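Local coordinates for protein meso-diaminopimelate dehydrogenase (Clostridium tetani, PDB 3WGY) that catalyses, in its natural form, the reversible NADP-dependent oxidative deamination of meso-diaminopimelate, and here, as an engineered variant, holds the 2-oxo acid 4-methyl-2-oxovalerate, at residues 155-166 against 214-225; 165-173 against 237-246. The protein carries 6 engineered substitutions. All coordinates share one frame; numbering follows the deposited sequence.

Interaction 1: residues 155-166 against 214-225; sequences GHSDAIRRVQGV and IEQDIKTMPDYF. With COI (2-oxo-4-methylpentanoic acid), chain C.
One side of the 2-oxo acid pocket, at G155 and H156, is backed by an aromatic cluster of H156, Y224 and F225 that joins helix 154-162 to the chain leaving helix 211-219. The H156 ring takes part in two T-shaped pairs with different roles. Y224 presents its edge to a face of the imidazole, CD2 lying 3.8 Å above the ring plane and over its centre, with the planes at 76°. Toward F225 it is the imidazole that supplies the edge, CD2 of H156 standing off-centre over the phenyl face at 88° between planes. At another part of the ring edge, H156 ND1 donates to O1 of 4-methyl-2-oxovalerate over 3.2 Å. Y224 over a face and F225 at the edge probably help hold the imidazole in this orientation, as a second shell.

A159 CB sits over the Y224 ring as a CH-pi contact, 3.8 Å from its centroid. Further along, V163 divides its methyls: CG1 meets D217 CB at 3.7 Å, while CG2, beside the backbone N, presses on M221 CE at a tight 3.4 Å. The bend of M221 at chi3 (-79°) brings that methyl also to A159 O. At the type II turn V163-V166, I214 CG2 packs on V166 CG2 at 3.5 Å, and one water donates to both Q164 O and D217 OD2.

Both segments pack over the mixed sheet of the C-terminal domain: H156 and F225 reach the engineered M199, I160 and F225 reach C201 on strand 197-205, and I218 rests on V232 of strand 230-234.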
loop_
_atom_site.group_PDB
_atom_site.type_symbol
_atom_site.label_atom_id
_atom_site.label_comp_id
_atom_site.label_asym_id
_atom_site.label_seq_id
_atom_site.Cartn_x
_atom_site.Cartn_y
_atom_site.Cartn_z
ATOM N N GLY B 155 -8.205 0.743 27.788
ATOM C CA GLY B 155 -7.587 1.077 29.053
ATOM C C GLY B 155 -8.050 2.429 29.549
ATOM O O GLY B 155 -8.408 2.580 30.716
ATOM N N HIS B 156 -8.049 3.411 28.655
ATOM C CA HIS B 156 -8.458 4.764 28.997
ATOM C C HIS B 156 -9.904 4.874 29.477
ATOM O O HIS B 156 -10.203 5.664 30.372
ATOM C CB HIS B 156 -8.225 5.688 27.804
ATOM C CG HIS B 156 -6.777 5.884 27.473
ATOM N ND1 HIS B 156 -5.948 4.838 27.115
ATOM C CD2 HIS B 156 -6.011 7.001 27.451
ATOM C CE1 HIS B 156 -4.736 5.305 26.884
ATOM N NE2 HIS B 156 -4.747 6.613 27.082
ATOM N N SER B 157 -10.799 4.084 28.885
ATOM C CA SER B 157 -12.204 4.099 29.280
ATOM C C SER B 157 -12.357 3.554 30.688
ATOM O O SER B 157 -13.183 4.039 31.462
ATOM C CB SER B 157 -13.050 3.275 28.308
ATOM O OG SER B 157 -13.212 3.964 27.080
ATOM N N ASP B 158 -11.568 2.533 31.014
ATOM C CA ASP B 158 -11.595 1.952 32.352
ATOM C C ASP B 158 -10.999 2.981 33.306
ATOM O O ASP B 158 -11.500 3.181 34.411
ATOM C CB ASP B 158 -10.758 0.669 32.412
ATOM C CG ASP B 158 -11.309 -0.435 31.529
ATOM O OD1 ASP B 158 -12.547 -0.620 31.502
ATOM O OD2 ASP B 158 -10.501 -1.129 30.876
ATOM N N ALA B 159 -9.924 3.629 32.863
ATOM C CA ALA B 159 -9.245 4.651 33.653
ATOM C C ALA B 159 -10.209 5.781 33.997
ATOM O O ALA B 159 -10.240 6.247 35.132
ATOM C CB ALA B 159 -8.049 5.197 32.883
ATOM N N ILE B 160 -10.986 6.222 33.009
ATOM C CA ILE B 160 -11.969 7.286 33.211
ATOM C C ILE B 160 -12.972 6.873 34.286
ATOM O O ILE B 160 -13.328 7.668 35.156
ATOM C CB ILE B 160 -12.758 7.583 31.911
ATOM C CG1 ILE B 160 -11.866 8.285 30.896
ATOM C CG2 ILE B 160 -13.949 8.470 32.209
ATOM C CD1 ILE B 160 -12.544 8.489 29.567
ATOM N N ARG B 161 -13.420 5.623 34.221
ATOM C CA ARG B 161 -14.390 5.096 35.173
ATOM C C ARG B 161 -13.869 5.051 36.611
ATOM O O ARG B 161 -14.649 4.970 37.556
ATOM C CB ARG B 161 -14.841 3.697 34.752
ATOM C CG ARG B 161 -15.608 3.634 33.442
ATOM C CD ARG B 161 -16.344 2.302 33.329
ATOM N NE ARG B 161 -17.104 2.191 32.091
ATOM C CZ ARG B 161 -16.579 1.879 30.912
ATOM N NH1 ARG B 161 -15.276 1.637 30.802
ATOM N NH2 ARG B 161 -17.359 1.815 29.840
ATOM N N ARG B 162 -12.554 5.099 36.773
ATOM C CA ARG B 162 -11.951 5.082 38.102
ATOM C C ARG B 162 -12.034 6.452 38.780
ATOM O O ARG B 162 -11.917 6.558 40.003
ATOM C CB ARG B 162 -10.480 4.660 38.010
ATOM C CG ARG B 162 -10.240 3.159 38.056
ATOM C CD ARG B 162 -8.819 2.836 37.629
ATOM N NE ARG B 162 -8.812 1.962 36.460
ATOM C CZ ARG B 162 -7.896 1.999 35.499
ATOM N NH1 ARG B 162 -6.898 2.874 35.555
ATOM N NH2 ARG B 162 -7.979 1.153 34.480
ATOM N N VAL B 163 -12.240 7.495 37.982
ATOM C CA VAL B 163 -12.317 8.861 38.500
ATOM C C VAL B 163 -13.572 9.121 39.324
ATOM O O VAL B 163 -14.685 8.779 38.917
ATOM C CB VAL B 163 -12.225 9.891 37.348
ATOM C CG1 VAL B 163 -12.486 11.307 37.869
ATOM C CG2 VAL B 163 -10.847 9.806 36.706
ATOM N N GLN B 164 -13.376 9.736 40.487
ATOM C CA GLN B 164 -14.474 10.047 41.396
ATOM C C GLN B 164 -15.499 10.914 40.684
ATOM O O GLN B 164 -15.149 11.914 40.053
ATOM C CB GLN B 164 -13.938 10.779 42.634
ATOM C CG GLN B 164 -12.866 10.007 43.409
ATOM C CD GLN B 164 -13.442 8.954 44.351
ATOM O OE1 GLN B 164 -12.738 8.036 44.784
ATOM N NE2 GLN B 164 -14.722 9.094 44.687
ATOM N N GLY B 165 -16.766 10.522 40.772
ATOM C CA GLY B 165 -17.821 11.292 40.139
ATOM C C GLY B 165 -18.218 10.819 38.753
ATOM O O GLY B 165 -19.206 11.295 38.193
ATOM N N VAL B 166 -17.450 9.887 38.195
ATOM C CA VAL B 166 -17.733 9.352 36.864
ATOM C C VAL B 166 -18.550 8.061 36.914
ATOM O O VAL B 166 -18.058 7.032 37.365
ATOM C CB VAL B 166 -16.426 9.061 36.091
ATOM C CG1 VAL B 166 -16.735 8.303 34.798
ATOM C CG2 VAL B 166 -15.705 10.368 35.784
ATOM N N ILE B 214 -13.943 16.595 37.864
ATOM C CA ILE B 214 -13.789 15.357 37.101
ATOM C C ILE B 214 -12.919 15.668 35.892
ATOM O O ILE B 214 -11.999 14.923 35.558
ATOM C CB ILE B 214 -15.159 14.829 36.608
ATOM C CG1 ILE B 214 -15.962 14.279 37.784
ATOM C CG2 ILE B 214 -14.957 13.761 35.546
ATOM C CD1 ILE B 214 -17.381 13.884 37.416
ATOM N N GLU B 215 -13.222 16.794 35.256
ATOM C CA GLU B 215 -12.504 17.254 34.081
ATOM C C GLU B 215 -11.012 17.379 34.337
ATOM O O GLU B 215 -10.192 17.041 33.480
ATOM C CB GLU B 215 -13.046 18.613 33.651
ATOM C CG GLU B 215 -12.523 19.104 32.326
ATOM C CD GLU B 215 -12.897 20.542 32.078
ATOM O OE1 GLU B 215 -13.835 21.030 32.746
ATOM O OE2 GLU B 215 -12.262 21.181 31.218
ATOM N N GLN B 216 -10.655 17.875 35.517
ATOM C CA GLN B 216 -9.253 18.047 35.853
ATOM C C GLN B 216 -8.606 16.760 36.356
ATOM O O GLN B 216 -7.396 16.576 36.216
ATOM C CB GLN B 216 -9.102 19.188 36.865
ATOM C CG GLN B 216 -9.649 20.516 36.336
ATOM C CD GLN B 216 -8.996 20.941 35.023
ATOM O OE1 GLN B 216 -7.791 21.174 34.963
ATOM N NE2 GLN B 216 -9.796 21.041 33.970
ATOM N N ASP B 217 -9.400 15.863 36.931
ATOM C CA ASP B 217 -8.858 14.594 37.394
ATOM C C ASP B 217 -8.503 13.738 36.178
ATOM O O ASP B 217 -7.536 12.974 36.197
ATOM C CB ASP B 217 -9.878 13.862 38.258
ATOM C CG ASP B 217 -10.055 14.516 39.608
ATOM O OD1 ASP B 217 -9.444 15.585 39.826
ATOM O OD2 ASP B 217 -10.800 13.971 40.443
ATOM N N ILE B 218 -9.295 13.877 35.121
ATOM C CA ILE B 218 -9.065 13.130 33.895
ATOM C C ILE B 218 -7.865 13.708 33.154
ATOM O O ILE B 218 -6.939 12.980 32.789
ATOM C CB ILE B 218 -10.316 13.170 32.974
ATOM C CG1 ILE B 218 -11.434 12.323 33.585
ATOM C CG2 ILE B 218 -9.971 12.633 31.589
ATOM C CD1 ILE B 218 -12.741 12.362 32.818
ATOM N N LYS B 219 -7.878 15.020 32.950
ATOM C CA LYS B 219 -6.800 15.699 32.245
ATOM C C LYS B 219 -5.409 15.516 32.863
ATOM O O LYS B 219 -4.430 15.286 32.147
ATOM C CB LYS B 219 -7.104 17.194 32.136
ATOM C CG LYS B 219 -8.298 17.536 31.268
ATOM C CD LYS B 219 -8.268 19.011 30.911
ATOM C CE LYS B 219 -9.433 19.403 30.024
ATOM N NZ LYS B 219 -9.166 20.672 29.290
ATOM N N THR B 220 -5.316 15.616 34.184
ATOM C CA THR B 220 -4.024 15.479 34.853
ATOM C C THR B 220 -3.645 14.038 35.180
ATOM O O THR B 220 -2.619 13.799 35.811
ATOM C CB THR B 220 -3.983 16.288 36.169
ATOM O OG1 THR B 220 -4.927 15.735 37.096
ATOM C CG2 THR B 220 -4.327 17.744 35.912
ATOM N N MET B 221 -4.465 13.080 34.757
ATOM C CA MET B 221 -4.184 11.675 35.037
ATOM C C MET B 221 -2.902 11.198 34.368
ATOM O O MET B 221 -2.780 11.224 33.143
ATOM C CB MET B 221 -5.338 10.790 34.582
ATOM C CG MET B 221 -5.169 9.342 34.998
ATOM S SD MET B 221 -6.492 8.310 34.393
ATOM C CE MET B 221 -7.785 8.704 35.568
ATOM N N PRO B 222 -1.932 10.738 35.173
ATOM C CA PRO B 222 -0.642 10.247 34.682
ATOM C C PRO B 222 -0.747 8.905 33.971
ATOM O O PRO B 222 -1.638 8.103 34.258
ATOM C CB PRO B 222 0.194 10.167 35.952
ATOM C CG PRO B 222 -0.818 9.751 36.965
ATOM C CD PRO B 222 -1.997 10.650 36.644
ATOM N N ASP B 223 0.175 8.679 33.042
ATOM C CA ASP B 223 0.232 7.452 32.254
ATOM C C ASP B 223 -0.883 7.365 31.212
ATOM O O ASP B 223 -0.815 6.531 30.312
ATOM C CB ASP B 223 0.169 6.208 33.158
ATOM C CG ASP B 223 1.207 6.233 34.272
ATOM O OD1 ASP B 223 2.394 6.489 33.979
ATOM O OD2 ASP B 223 0.834 5.986 35.440
ATOM N N TYR B 224 -1.900 8.220 31.323
ATOM C CA TYR B 224 -3.011 8.182 30.373
ATOM C C TYR B 224 -3.305 9.468 29.609
ATOM O O TYR B 224 -3.237 9.488 28.385
ATOM C CB TYR B 224 -4.306 7.743 31.064
ATOM C CG TYR B 224 -4.303 6.327 31.588
ATOM C CD1 TYR B 224 -3.675 6.011 32.792
ATOM C CD2 TYR B 224 -4.954 5.306 30.893
ATOM C CE1 TYR B 224 -3.700 4.715 33.298
ATOM C CE2 TYR B 224 -4.984 4.006 31.389
ATOM C CZ TYR B 224 -4.357 3.719 32.593
ATOM O OH TYR B 224 -4.400 2.444 33.110
ATOM N N PHE B 225 -3.630 10.537 30.326
ATOM C CA PHE B 225 -3.981 11.801 29.681
ATOM C C PHE B 225 -3.015 12.969 29.869
ATOM O O PHE B 225 -2.948 13.858 29.020
ATOM C CB PHE B 225 -5.367 12.243 30.158
ATOM C CG PHE B 225 -6.449 11.245 29.889
ATOM C CD1 PHE B 225 -7.059 11.180 28.641
ATOM C CD2 PHE B 225 -6.851 10.358 30.880
ATOM C CE1 PHE B 225 -8.056 10.242 28.381
ATOM C CE2 PHE B 225 -7.849 9.413 30.634
ATOM C CZ PHE B 225 -8.452 9.355 29.382
HETATM C C1 COI C . -6.289 0.762 25.507
HETATM O O1 COI C . -6.330 1.867 26.081
HETATM O O2 COI C . -6.784 0.631 24.362
HETATM C C2 COI C . -5.638 -0.440 26.193
HETATM O O3 COI C . -5.135 -0.354 27.314
HETATM C C3 COI C . -5.656 -1.753 25.411
HETATM C C4 COI C . -6.826 -2.621 25.883
HETATM C C5 COI C . -6.881 -3.902 25.049
HETATM C C6 COI C . -6.640 -2.977 27.360
HETATM O O HOH W 1 -13.557 14.030 40.215
#

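Interaction 2: residues 165-173 against 237-246; sequences GVKNGIQYI and EEELKLNHAG. Engineered in segment 165-173: I173 (natural residue Thr).
I170 and Y172 of strand 169-173 meet the C-terminal end of helix 237-243, whose axis passes 9.7 Å from the strand. The closely packed part centres on H244, the first residue beyond the helix. Y172 OH lies at the imidazole edge, 2.7 Å from H244 ND1 in a hydrogen bond that either partner could donate. The rings meet rim to rim with planes at 43°, neither covering the other's face. I170 fills the space alongside: its CG1 is anti to the backbone N (chi1 -172°), which carries CD1 to within 3.5 Å of H244 O, while CG2 touches L240 CD1 at 3.8 Å.

Toward the bulge at K167 and N168 the contact becomes polar but stays close at N168. There ND2 donates to the syn lone pair of E237 OE2, 3.0 Å from N168 ND2 and nearly straight at 165°, with the acceptor in the amide plane. L240 CD2 backs the same amide. The loose, solvent side is the K167-E237 edge, where exposed K167 holds its NZ 4.4 Å from E237 OE1, too far for a salt bridge.

N168 OD1 accepts from R161 NE of helix 154-162, so both ends of the amide are engaged and its flip state is fixed by donor and acceptor alike. At the other end, a water joins Y172 OH to G246 N. The short Tyr-His bond ties the strand to the residue just past the helix end, with either group able to donate, whereas K167 would add only a weak, solvent-damped attraction to E237.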
loop_
_atom_site.group_PDB
_atom_site.type_symbol
_atom_site.label_atom_id
_atom_site.label_comp_id
_atom_site.label_asym_id
_atom_site.label_seq_id
_atom_site.Cartn_x
_atom_site.Cartn_y
_atom_site.Cartn_z
ATOM N N GLY B 165 -16.766 10.522 40.772
ATOM C CA GLY B 165 -17.821 11.292 40.139
ATOM C C GLY B 165 -18.218 10.819 38.753
ATOM O O GLY B 165 -19.206 11.295 38.193
ATOM N N VAL B 166 -17.450 9.887 38.195
ATOM C CA VAL B 166 -17.733 9.352 36.864
ATOM C C VAL B 166 -18.550 8.061 36.914
ATOM O O VAL B 166 -18.058 7.032 37.365
ATOM C CB VAL B 166 -16.426 9.061 36.091
ATOM C CG1 VAL B 166 -16.735 8.303 34.798
ATOM C CG2 VAL B 166 -15.705 10.368 35.784
ATOM N N LYS B 167 -19.793 8.130 36.449
ATOM C CA LYS B 167 -20.688 6.973 36.399
ATOM C C LYS B 167 -20.226 6.020 35.307
ATOM O O LYS B 167 -19.995 4.829 35.533
ATOM C CB LYS B 167 -22.110 7.416 36.057
ATOM C CG LYS B 167 -22.942 7.856 37.226
ATOM C CD LYS B 167 -23.980 6.805 37.568
ATOM C CE LYS B 167 -24.994 6.653 36.446
ATOM N NZ LYS B 167 -26.044 5.652 36.794
ATOM N N ASN B 168 -20.120 6.566 34.104
ATOM C CA ASN B 168 -19.707 5.792 32.957
ATOM C C ASN B 168 -19.054 6.753 31.966
ATOM O O ASN B 168 -19.147 7.969 32.125
ATOM C CB ASN B 168 -20.938 5.107 32.345
ATOM C CG ASN B 168 -20.566 3.991 31.401
ATOM O OD1 ASN B 168 -19.398 3.627 31.293
ATOM N ND2 ASN B 168 -21.557 3.432 30.715
ATOM N N GLY B 169 -18.376 6.212 30.959
ATOM C CA GLY B 169 -17.725 7.069 29.989
ATOM C C GLY B 169 -16.930 6.329 28.932
ATOM O O GLY B 169 -16.789 5.110 28.971
ATOM N N ILE B 170 -16.406 7.084 27.979
ATOM C CA ILE B 170 -15.617 6.521 26.895
ATOM C C ILE B 170 -14.550 7.529 26.465
ATOM O O ILE B 170 -14.760 8.741 26.547
ATOM C CB ILE B 170 -16.527 6.184 25.680
ATOM C CG1 ILE B 170 -15.735 5.419 24.613
ATOM C CG2 ILE B 170 -17.083 7.473 25.079
ATOM C CD1 ILE B 170 -16.609 4.791 23.525
ATOM N N GLN B 171 -13.407 7.023 26.019
ATOM C CA GLN B 171 -12.305 7.866 25.562
ATOM C C GLN B 171 -12.005 7.580 24.094
ATOM O O GLN B 171 -12.257 6.478 23.609
ATOM C CB GLN B 171 -11.034 7.596 26.395
ATOM C CG GLN B 171 -9.764 8.299 25.873
ATOM C CD GLN B 171 -8.943 7.463 24.887
ATOM O OE1 GLN B 171 -9.467 6.584 24.200
ATOM N NE2 GLN B 171 -7.645 7.752 24.807
ATOM N N TYR B 172 -11.479 8.585 23.399
ATOM C CA TYR B 172 -11.089 8.470 21.998
ATOM C C TYR B 172 -9.734 9.140 21.817
ATOM O O TYR B 172 -9.487 10.208 22.380
ATOM C CB TYR B 172 -12.060 9.208 21.072
ATOM C CG TYR B 172 -13.449 8.637 20.983
ATOM C CD1 TYR B 172 -13.713 7.491 20.226
ATOM C CD2 TYR B 172 -14.509 9.250 21.648
ATOM C CE1 TYR B 172 -15.003 6.977 20.134
ATOM C CE2 TYR B 172 -15.795 8.746 21.565
ATOM C CZ TYR B 172 -16.035 7.613 20.806
ATOM O OH TYR B 172 -17.313 7.131 20.714
ATOM N N ILE B 173 -8.858 8.511 21.042
ATOM C CA ILE B 173 -7.567 9.106 20.728
ATOM C C ILE B 173 -7.840 9.605 19.320
ATOM O O ILE B 173 -8.427 8.884 18.510
ATOM C CB ILE B 173 -6.409 8.076 20.695
ATOM C CG1 ILE B 173 -6.170 7.501 22.095
ATOM C CG2 ILE B 173 -5.136 8.755 20.204
ATOM C CD1 ILE B 173 -4.987 6.531 22.200
ATOM N N GLU B 237 -26.486 8.922 30.033
ATOM C CA GLU B 237 -26.277 7.507 29.763
ATOM C C GLU B 237 -26.867 7.150 28.393
ATOM O O GLU B 237 -26.280 6.372 27.644
ATOM C CB GLU B 237 -26.947 6.670 30.857
ATOM C CG GLU B 237 -26.592 5.188 30.832
ATOM C CD GLU B 237 -25.189 4.910 31.350
ATOM O OE1 GLU B 237 -24.916 5.167 32.546
ATOM O OE2 GLU B 237 -24.358 4.433 30.556
ATOM N N GLU B 238 -28.027 7.724 28.076
ATOM C CA GLU B 238 -28.697 7.473 26.802
ATOM C C GLU B 238 -27.814 7.829 25.603
ATOM O O GLU B 238 -27.645 7.020 24.686
ATOM C CB GLU B 238 -30.004 8.272 26.715
ATOM C CG GLU B 238 -30.598 8.309 25.311
ATOM C CD GLU B 238 -31.888 9.115 25.206
ATOM O OE1 GLU B 238 -31.903 10.303 25.588
ATOM O OE2 GLU B 238 -32.893 8.561 24.724
ATOM N N GLU B 239 -27.258 9.040 25.613
ATOM C CA GLU B 239 -26.406 9.502 24.524
ATOM C C GLU B 239 -25.162 8.640 24.412
ATOM O O GLU B 239 -24.645 8.432 23.316
ATOM C CB GLU B 239 -25.991 10.953 24.741
ATOM C CG GLU B 239 -27.118 11.881 25.118
ATOM C CD GLU B 239 -26.621 13.290 25.356
ATOM O OE1 GLU B 239 -26.518 14.063 24.379
ATOM O OE2 GLU B 239 -26.309 13.610 26.524
ATOM N N LEU B 240 -24.670 8.149 25.545
ATOM C CA LEU B 240 -23.493 7.293 25.525
ATOM C C LEU B 240 -23.823 5.997 24.767
ATOM O O LEU B 240 -23.106 5.600 23.846
ATOM C CB LEU B 240 -23.044 6.966 26.953
ATOM C CG LEU B 240 -21.688 6.270 27.049
ATOM C CD1 LEU B 240 -20.642 7.132 26.371
ATOM C CD2 LEU B 240 -21.317 6.030 28.504
ATOM N N LYS B 241 -24.922 5.350 25.148
ATOM C CA LYS B 241 -25.349 4.110 24.501
ATOM C C LYS B 241 -25.651 4.363 23.020
ATOM O O LYS B 241 -25.281 3.574 22.155
ATOM C CB LYS B 241 -26.599 3.561 25.204
ATOM C CG LYS B 241 -27.254 2.357 24.522
ATOM C CD LYS B 241 -26.550 1.034 24.826
ATOM C CE LYS B 241 -27.263 0.230 25.912
ATOM N NZ LYS B 241 -27.263 0.895 27.249
ATOM N N LEU B 242 -26.314 5.478 22.737
ATOM C CA LEU B 242 -26.688 5.833 21.369
ATOM C C LEU B 242 -25.575 6.263 20.421
ATOM O O LEU B 242 -25.542 5.849 19.269
ATOM C CB LEU B 242 -27.733 6.951 21.380
ATOM C CG LEU B 242 -29.192 6.621 21.671
ATOM C CD1 LEU B 242 -29.988 7.919 21.744
ATOM C CD2 LEU B 242 -29.742 5.716 20.575
ATOM N N ASN B 243 -24.661 7.097 20.899
ATOM C CA ASN B 243 -23.634 7.614 20.011
ATOM C C ASN B 243 -22.187 7.199 20.260
ATOM O O ASN B 243 -21.276 7.710 19.609
ATOM C CB ASN B 243 -23.739 9.142 20.009
ATOM C CG ASN B 243 -25.148 9.629 19.689
ATOM O OD1 ASN B 243 -25.770 9.172 18.727
ATOM N ND2 ASN B 243 -25.653 10.561 20.493
ATOM N N HIS B 244 -21.959 6.269 21.172
ATOM C CA HIS B 244 -20.589 5.884 21.467
ATOM C C HIS B 244 -20.386 4.394 21.562
ATOM O O HIS B 244 -19.871 3.888 22.560
ATOM C CB HIS B 244 -20.135 6.571 22.761
ATOM C CG HIS B 244 -20.089 8.067 22.658
ATOM N ND1 HIS B 244 -19.061 8.735 22.025
ATOM C CD2 HIS B 244 -20.975 9.016 23.048
ATOM C CE1 HIS B 244 -19.316 10.031 22.026
ATOM N NE2 HIS B 244 -20.473 10.227 22.639
ATOM N N ALA B 245 -20.792 3.700 20.507
ATOM C CA ALA B 245 -20.653 2.256 20.432
ATOM C C ALA B 245 -19.170 1.924 20.473
ATOM O O ALA B 245 -18.776 0.870 20.969
ATOM C CB ALA B 245 -21.284 1.734 19.140
ATOM N N GLY B 246 -18.356 2.837 19.944
ATOM C CA GLY B 246 -16.911 2.663 19.941
ATOM C C GLY B 246 -16.358 1.540 19.075
ATOM O O GLY B 246 -15.304 0.988 19.381
HETATM O O HOH W 2 -17.995 5.390 18.979
#

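How the interactions relate
Interactions 1 and 2 share G165 and V166, where helix 154-162 hands over to strand 166-175, and their centres lie 13 Å apart. Two polar bridges tie them directly, both probable hydrogen bonds: the R161-N168 pair, 2.8 Å between NE and OD1, and S157 OG to Q171 N at 3.2 Å. Q171 NE2 also packs 3.2 Å from H156 CD2, bringing the strand against the ligand-binding histidine. Only interaction 1 contains pocket residues, G155 and H156. Interaction 2 is more remote: the side chain of I170 is about 10 Å from the bound COI (4-methyl-2-oxovalerate). The helix thus links the pocket to the strand that helix 237-243 packs against.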